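Local structure of uncharacterized protein (Desulfovibrio piger ATCC 29098, 4Z48) at residues D23-M34 and I223-L234. The protein is of unknown function but belongs to the LolA-like family, whose better-known members carry lipoproteins to the outer membrane, and may, like them, bind a hydrophobic ligand. Residues are numbered along the deposited sequence; the frame is centred on the assembly and turned at random. Where two conformers were deposited one is given.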
ATOM      1  N   ASP A  23      -7.676  11.108   1.292  1.00 26.89           N
ATOM      2  CA  ASP A  23      -6.919  11.188   2.544  1.00 26.98           C
ATOM      3  C   ASP A  23      -6.525  12.649   2.866  1.00 29.10           C
ATOM      4  O   ASP A  23      -5.496  13.136   2.399  1.00 27.02           O
ATOM      5  CB  ASP A  23      -5.682  10.266   2.507  1.00 28.30           C
ATOM      6  CG  ASP A  23      -4.906  10.235   3.823  1.00 35.90           C
ATOM      7  OD1 ASP A  23      -5.452  10.706   4.845  1.00 33.15           O
ATOM      8  OD2 ASP A  23      -3.730   9.756   3.821  1.00 41.43           O
ATOM      9  N   THR A  24      -7.337  13.319   3.715  1.00 25.70           N
ATOM     10  CA  THR A  24      -7.151  14.728   4.086  1.00 25.36           C
ATOM     11  C   THR A  24      -6.330  14.855   5.399  1.00 29.55           C
ATOM     12  O   THR A  24      -6.111  15.960   5.904  1.00 30.52           O
ATOM     13  CB  THR A  24      -8.532  15.387   4.204  1.00 33.11           C
ATOM     14  OG1 THR A  24      -9.328  14.646   5.137  1.00 32.34           O
ATOM     15  CG2 THR A  24      -9.264  15.471   2.854  1.00 32.35           C
ATOM     16  N   SER A  25      -5.898  13.727   5.945  1.00 25.00           N
ATOM     17  CA  SER A  25      -5.161  13.660   7.214  1.00 23.91           C
ATOM     18  C   SER A  25      -3.725  14.136   7.123  1.00 28.04           C
ATOM     19  O   SER A  25      -3.143  14.095   6.045  1.00 27.01           O
ATOM     20  CB  SER A  25      -5.161  12.237   7.759  1.00 24.10           C
ATOM     21  OG  SER A  25      -4.218  11.396   7.122  1.00 26.70           O
ATOM     22  N   GLN A  26      -3.130  14.499   8.285  1.00 25.68           N
ATOM     23  CA  GLN A  26      -1.717  14.874   8.408  1.00 24.79           C
ATOM     24  C   GLN A  26      -0.929  13.723   9.022  1.00 26.01           C
ATOM     25  O   GLN A  26       0.263  13.598   8.765  1.00 25.09           O
ATOM     26  CB  GLN A  26      -1.533  16.166   9.222  1.00 27.31           C
ATOM     27  CG  GLN A  26      -1.685  17.450   8.364  1.00 46.11           C
ATOM     28  CD  GLN A  26      -0.735  17.516   7.172  1.00 69.14           C
ATOM     29  OE1 GLN A  26      -1.139  17.389   6.005  1.00 66.28           O
ATOM     30  NE2 GLN A  26       0.552  17.694   7.437  1.00 59.29           N
ATOM     31  N   ASP A  27      -1.587  12.882   9.835  1.00 21.23           N
ATOM     32  CA  ASP A  27      -0.939  11.706  10.412  1.00 21.27           C
ATOM     33  C   ASP A  27      -1.997  10.653  10.739  1.00 24.36           C
ATOM     34  O   ASP A  27      -3.195  10.947  10.704  1.00 25.27           O
ATOM     35  CB  ASP A  27      -0.091  12.084  11.647  1.00 23.07           C
ATOM     36  CG  ASP A  27      -0.834  12.370  12.933  1.00 33.76           C
ATOM     37  OD1 ASP A  27      -1.742  11.591  13.281  1.00 36.47           O
ATOM     38  OD2 ASP A  27      -0.419  13.290  13.654  1.00 42.54           O
ATOM     39  N   SER A  28      -1.563   9.433  10.983  1.00 21.79           N
ATOM     40  CA  SER A  28      -2.449   8.337  11.357  1.00 21.92           C
ATOM     41  C   SER A  28      -1.731   7.245  12.143  1.00 24.17           C
ATOM     42  O   SER A  28      -0.518   7.047  12.038  1.00 20.75           O
ATOM     43  CB  SER A  28      -3.094   7.708  10.121  1.00 25.35           C
ATOM     44  OG  SER A  28      -2.121   7.180   9.243  1.00 32.68           O
ATOM     45  N   TYR A  29      -2.530   6.499  12.888  1.00 20.83           N
ATOM     46  CA  TYR A  29      -2.103   5.364  13.673  1.00 20.96           C
ATOM     47  C   TYR A  29      -3.054   4.239  13.414  1.00 24.59           C
ATOM     48  O   TYR A  29      -4.255   4.499  13.320  1.00 25.82           O
ATOM     49  CB  TYR A  29      -2.096   5.739  15.157  1.00 22.97           C
ATOM     50  CG  TYR A  29      -1.949   4.557  16.080  1.00 24.44           C
ATOM     51  CD1 TYR A  29      -0.694   4.012  16.351  1.00 25.00           C
ATOM     52  CD2 TYR A  29      -3.067   3.930  16.630  1.00 25.42           C
ATOM     53  CE1 TYR A  29      -0.548   2.921  17.209  1.00 23.24           C
ATOM     54  CE2 TYR A  29      -2.933   2.825  17.479  1.00 26.46           C
ATOM     55  CZ  TYR A  29      -1.670   2.325  17.757  1.00 31.86           C
ATOM     56  OH  TYR A  29      -1.502   1.241  18.575  1.00 31.29           O
ATOM     57  N   SER A  30      -2.548   3.000  13.282  1.00 20.15           N
ATOM     58  CA  SER A  30      -3.420   1.831  13.212  1.00 19.19           C
ATOM     59  C   SER A  30      -2.724   0.580  13.740  1.00 22.50           C
ATOM     60  O   SER A  30      -1.515   0.548  13.925  1.00 23.84           O
ATOM     61  CB  SER A  30      -3.966   1.581  11.814  1.00 23.08           C
ATOM     62  OG  SER A  30      -3.026   0.991  10.940  1.00 26.73           O
ATOM     63  N   GLU A  31      -3.537  -0.421  14.031  1.00 19.25           N
ATOM     64  CA  GLU A  31      -3.125  -1.748  14.453  1.00 19.06           C
ATOM     65  C   GLU A  31      -3.630  -2.752  13.409  1.00 22.57           C
ATOM     66  O   GLU A  31      -4.710  -2.580  12.825  1.00 21.41           O
ATOM     67  CB  GLU A  31      -3.684  -2.053  15.848  1.00 20.56           C
ATOM     68  CG  GLU A  31      -3.066  -1.189  16.927  1.00 31.09           C
ATOM     69  CD  GLU A  31      -3.790  -1.249  18.253  1.00 46.34           C
ATOM     70  OE1 GLU A  31      -4.599  -2.181  18.444  1.00 30.29           O
ATOM     71  OE2 GLU A  31      -3.577  -0.344  19.088  1.00 37.62           O
ATOM     72  N   ALA A  32      -2.837  -3.756  13.121  1.00 18.94           N
ATOM     73  CA  ALA A  32      -3.250  -4.754  12.128  1.00 18.80           C
ATOM     74  C   ALA A  32      -2.812  -6.144  12.516  1.00 21.64           C
ATOM     75  O   ALA A  32      -1.833  -6.305  13.255  1.00 19.80           O
ATOM     76  CB  ALA A  32      -2.665  -4.421  10.749  1.00 19.46           C
ATOM     77  N   VAL A  33      -3.561  -7.141  12.025  1.00 17.39           N
ATOM     78  CA  VAL A  33      -3.222  -8.566  12.103  1.00 18.78           C
ATOM     79  C   VAL A  33      -3.231  -9.067  10.654  1.00 23.25           C
ATOM     80  O   VAL A  33      -4.191  -8.805   9.920  1.00 23.27           O
ATOM     81  CB  VAL A  33      -4.149  -9.397  13.034  1.00 23.04           C
ATOM     82  CG1 VAL A  33      -3.875 -10.896  12.860  1.00 23.29           C
ATOM     83  CG2 VAL A  33      -3.929  -9.016  14.495  1.00 23.77           C
HETATM   84  N   MSE A  34      -2.176  -9.770  10.263  1.00 20.49           N
HETATM   85  CA  MSE A  34      -2.002 -10.346   8.937  1.00 19.34           C
HETATM   86  C   MSE A  34      -1.920 -11.857   9.072  1.00 21.47           C
HETATM   87  O   MSE A  34      -1.232 -12.365   9.955  1.00 17.53           O
HETATM   88  CB  MSE A  34      -0.737  -9.731   8.302  1.00 21.68           C
HETATM   89  CG  MSE A  34      -0.086 -10.531   7.215  1.00 28.13           C
HETATM   90 SE   MSE A  34       1.669  -9.666   6.858  0.75 33.46          SE
HETATM   91  CE  MSE A  34       1.117  -8.264   5.889  1.00 27.25           C
ATOM     92  N   ILE A 223      -5.440  -9.182   5.670  1.00 19.98           N
ATOM     93  CA  ILE A 223      -5.021  -8.207   6.679  1.00 16.62           C
ATOM     94  C   ILE A 223      -6.247  -7.495   7.241  1.00 19.80           C
ATOM     95  O   ILE A 223      -7.042  -6.926   6.472  1.00 19.00           O
ATOM     96  CB  ILE A 223      -4.003  -7.156   6.117  1.00 17.85           C
ATOM     97  CG1 ILE A 223      -2.854  -7.811   5.301  1.00 19.97           C
ATOM     98  CG2 ILE A 223      -3.443  -6.313   7.291  1.00 16.97           C
ATOM     99  CD1 ILE A 223      -2.126  -6.787   4.429  1.00 21.86           C
ATOM    100  N   ASP A 224      -6.327  -7.452   8.580  1.00 17.08           N
ATOM    101  CA  ASP A 224      -7.392  -6.796   9.318  1.00 19.30           C
ATOM    102  C   ASP A 224      -6.839  -5.656  10.095  1.00 22.03           C
ATOM    103  O   ASP A 224      -6.011  -5.876  10.985  1.00 23.13           O
ATOM    104  CB  ASP A 224      -8.098  -7.763  10.265  1.00 22.49           C
ATOM    105  CG  ASP A 224      -9.014  -8.764   9.625  1.00 27.36           C
ATOM    106  OD1 ASP A 224     -10.132  -8.375   9.265  1.00 27.71           O
ATOM    107  OD2 ASP A 224      -8.700  -9.988   9.698  1.00 32.68           O
ATOM    108  N   TRP A 225      -7.303  -4.435   9.787  1.00 17.60           N
ATOM    109  CA  TRP A 225      -6.905  -3.251  10.527  1.00 17.55           C
ATOM    110  C   TRP A 225      -7.973  -2.885  11.545  1.00 22.39           C
ATOM    111  O   TRP A 225      -9.197  -2.953  11.268  1.00 19.57           O
ATOM    112  CB  TRP A 225      -6.647  -2.038   9.632  1.00 16.48           C
ATOM    113  CG  TRP A 225      -5.378  -2.078   8.830  1.00 17.90           C
ATOM    114  CD1 TRP A 225      -4.153  -1.597   9.193  1.00 19.98           C
ATOM    115  CD2 TRP A 225      -5.215  -2.667   7.540  1.00 18.16           C
ATOM    116  NE1 TRP A 225      -3.247  -1.791   8.176  1.00 19.00           N
ATOM    117  CE2 TRP A 225      -3.862  -2.479   7.160  1.00 21.53           C
ATOM    118  CE3 TRP A 225      -6.080  -3.336   6.657  1.00 20.41           C
ATOM    119  CZ2 TRP A 225      -3.358  -2.932   5.932  1.00 22.07           C
ATOM    120  CZ3 TRP A 225      -5.582  -3.753   5.417  1.00 22.64           C
ATOM    121  CH2 TRP A 225      -4.245  -3.541   5.064  1.00 23.55           C
ATOM    122  N   SER A 226      -7.513  -2.400  12.697  1.00 19.04           N
ATOM    123  CA  SER A 226      -8.411  -1.927  13.740  1.00 20.17           C
ATOM    124  C   SER A 226      -7.720  -0.858  14.573  1.00 23.35           C
ATOM    125  O   SER A 226      -6.532  -0.597  14.377  1.00 21.29           O
ATOM    126  CB  SER A 226      -8.957  -3.079  14.583  1.00 25.77           C
ATOM    127  OG  SER A 226      -7.967  -3.844  15.237  1.00 27.21           O
ATOM    128  N   ASN A 227      -8.522  -0.132  15.391  1.00 22.03           N
ATOM    129  CA  ASN A 227      -8.104   0.984  16.245  1.00 22.18           C
ATOM    130  C   ASN A 227      -7.406   2.081  15.408  1.00 25.56           C
ATOM    131  O   ASN A 227      -6.450   2.726  15.877  1.00 25.43           O
ATOM    132  CB  ASN A 227      -7.240   0.503  17.397  1.00 23.69           C
ATOM    133  CG  ASN A 227      -8.005  -0.447  18.296  1.00 36.53           C
ATOM    134  OD1 ASN A 227      -9.059  -0.120  18.818  1.00 37.54           O
ATOM    135  ND2 ASN A 227      -7.542  -1.662  18.417  1.00 29.53           N
ATOM    136  N   LEU A 228      -7.913   2.296  14.163  1.00 23.80           N
ATOM    137  CA  LEU A 228      -7.314   3.310  13.297  0.60 24.58           C
ATOM    138  C   LEU A 228      -7.806   4.695  13.707  1.00 28.69           C
ATOM    139  O   LEU A 228      -8.985   4.907  14.014  1.00 31.29           O
ATOM    140  CB  LEU A 228      -7.554   3.057  11.789  0.60 25.02           C
ATOM    141  CG  LEU A 228      -6.643   3.840  10.796  0.60 29.50           C
ATOM    142  CD1 LEU A 228      -6.484   3.095   9.508  0.60 29.56           C
ATOM    143  CD2 LEU A 228      -7.185   5.226  10.482  0.60 33.40           C
ATOM    144  N   ARG A 229      -6.866   5.630  13.769  1.00 25.64           N
ATOM    145  CA  ARG A 229      -7.133   7.025  14.151  1.00 26.00           C
ATOM    146  C   ARG A 229      -6.368   7.982  13.246  1.00 29.55           C
ATOM    147  O   ARG A 229      -5.273   7.651  12.808  1.00 31.52           O
ATOM    148  CB  ARG A 229      -6.715   7.264  15.607  1.00 27.81           C
ATOM    149  CG  ARG A 229      -7.633   6.646  16.650  1.00 45.84           C
ATOM    150  CD  ARG A 229      -7.787   7.562  17.853  1.00 65.54           C
ATOM    151  NE  ARG A 229      -6.536   7.726  18.599  1.00 77.63           N
ATOM    152  CZ  ARG A 229      -6.263   8.769  19.379  1.00 94.99           C
ATOM    153  NH1 ARG A 229      -7.137   9.760  19.504  1.00 87.32           N
ATOM    154  NH2 ARG A 229      -5.105   8.840  20.021  1.00 78.96           N
ATOM    155  N   TYR A 230      -6.932   9.164  12.960  1.00 23.64           N
ATOM    156  CA  TYR A 230      -6.231  10.193  12.175  1.00 23.01           C
ATOM    157  C   TYR A 230      -5.889  11.409  13.029  1.00 27.35           C
ATOM    158  O   TYR A 230      -6.592  11.683  14.002  1.00 27.52           O
ATOM    159  CB  TYR A 230      -7.064  10.656  10.991  1.00 22.77           C
ATOM    160  CG  TYR A 230      -7.192   9.620   9.904  1.00 22.72           C
ATOM    161  CD1 TYR A 230      -6.110   9.294   9.099  1.00 22.78           C
ATOM    162  CD2 TYR A 230      -8.413   8.995   9.645  1.00 23.38           C
ATOM    163  CE1 TYR A 230      -6.226   8.363   8.074  1.00 23.01           C
ATOM    164  CE2 TYR A 230      -8.536   8.045   8.631  1.00 23.35           C
ATOM    165  CZ  TYR A 230      -7.430   7.722   7.861  1.00 23.78           C
ATOM    166  OH  TYR A 230      -7.488   6.791   6.863  1.00 22.60           O
ATOM    167  N   ASP A 231      -4.850  12.171  12.626  1.00 24.74           N
ATOM    168  CA  ASP A 231      -4.428  13.426  13.265  1.00 26.59           C
ATOM    169  C   ASP A 231      -4.355  13.318  14.803  1.00 32.73           C
ATOM    170  O   ASP A 231      -4.974  14.104  15.527  1.00 32.87           O
ATOM    171  CB  ASP A 231      -5.344  14.572  12.826  1.00 28.82           C
ATOM    172  CG  ASP A 231      -5.267  14.825  11.329  1.00 31.01           C
ATOM    173  OD1 ASP A 231      -4.378  14.279  10.697  1.00 26.97           O
ATOM    174  OD2 ASP A 231      -6.100  15.589  10.808  1.00 35.12           O
ATOM    175  N   VAL A 232      -3.546  12.359  15.271  1.00 29.54           N
ATOM    176  CA  VAL A 232      -3.327  12.068  16.694  1.00 31.00           C
ATOM    177  C   VAL A 232      -2.195  12.933  17.281  1.00 36.44           C
ATOM    178  O   VAL A 232      -2.005  12.942  18.500  1.00 36.03           O
ATOM    179  CB  VAL A 232      -3.082  10.550  16.945  1.00 35.30           C
ATOM    180  CG1 VAL A 232      -4.313   9.744  16.579  1.00 36.30           C
ATOM    181  CG2 VAL A 232      -1.877  10.031  16.176  1.00 34.32           C
ATOM    182  N   GLY A 233      -1.469  13.639  16.414  1.00 33.64           N
ATOM    183  CA  GLY A 233      -0.356  14.496  16.807  1.00 34.69           C
ATOM    184  C   GLY A 233       0.940  13.737  17.025  1.00 39.23           C
ATOM    185  O   GLY A 233       1.601  13.922  18.051  1.00 40.02           O
ATOM    186  N   LEU A 234       1.323  12.889  16.050  1.00 35.92           N
ATOM    187  CA  LEU A 234       2.552  12.092  16.098  1.00 35.51           C
ATOM    188  C   LEU A 234       3.791  12.971  15.998  1.00 43.19           C
ATOM    189  O   LEU A 234       3.849  13.858  15.141  1.00 41.37           O
ATOM    190  CB  LEU A 234       2.584  11.049  14.968  1.00 33.83           C
ATOM    191  CG  LEU A 234       1.618   9.864  15.043  1.00 38.90           C
ATOM    192  CD1 LEU A 234       1.807   8.930  13.842  1.00 38.64           C
ATOM    193  CD2 LEU A 234       1.757   9.083  16.345  1.00 39.56           C
TER
HETATM  194  O   HOH W   1      -5.842  17.155   8.610  1.00 41.70           O
HETATM  195  O   HOH W   2      -6.254  -3.818  17.321  1.00 39.16           O
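The carboxylates of D27 and D231 each reach across to backbone N-H groups of the opposite segment, where strand 27-34 begins and strand 228-230 ends. With CG between its own N and carbonyl carbon (chi1 76°), the D27 carboxylate reaches into the turn 231-234: OD1 accepts V232 N at 2.8 Å, and OD2 takes G233 N on its syn lone pair and L234 N from above the carboxylate plane, both at 3.0 Å, the G233 bond the more bent. In return D231 OD1 receives Q26 N at 2.7 Å on its syn lone pair and D27 N nearly along the C-O axis. Five amide N-H groups thus face two carboxylates, which probably eases the repulsion between their OD1 atoms, 4.6 Å apart.

Backbone pairing is antiparallel: Y29 with R229, E31 with S226 and V33 with D224 each form two N-H...O bonds. The one-residue register shift between Y29 and E31 is a beta bulge, at the corner where N227 has positive phi (56°). These neighbouring strands lie near the two ends of the chain, joining its beginning to its end within the antiparallel beta structure of this LolA-like fold; strand 41-54 flanks 27-34 on its other side.

Beside the bulge, N227 ND2 bonds to E31 OE1 from above the carboxylate plane (3.0 Å), while Y29 OH donates to the anti lone pair of E31 OE2.

Side chains also meet on the A32 face. A32 CB sits over the W225 five-membered ring, 3.9 Å from its centroid and 24° off the normal, a CH-pi contact; the polar S30 OG meets that ring's edge at CD1. M34 CE lies 3.9 Å from I223 CD1, the two side chains running alongside each other.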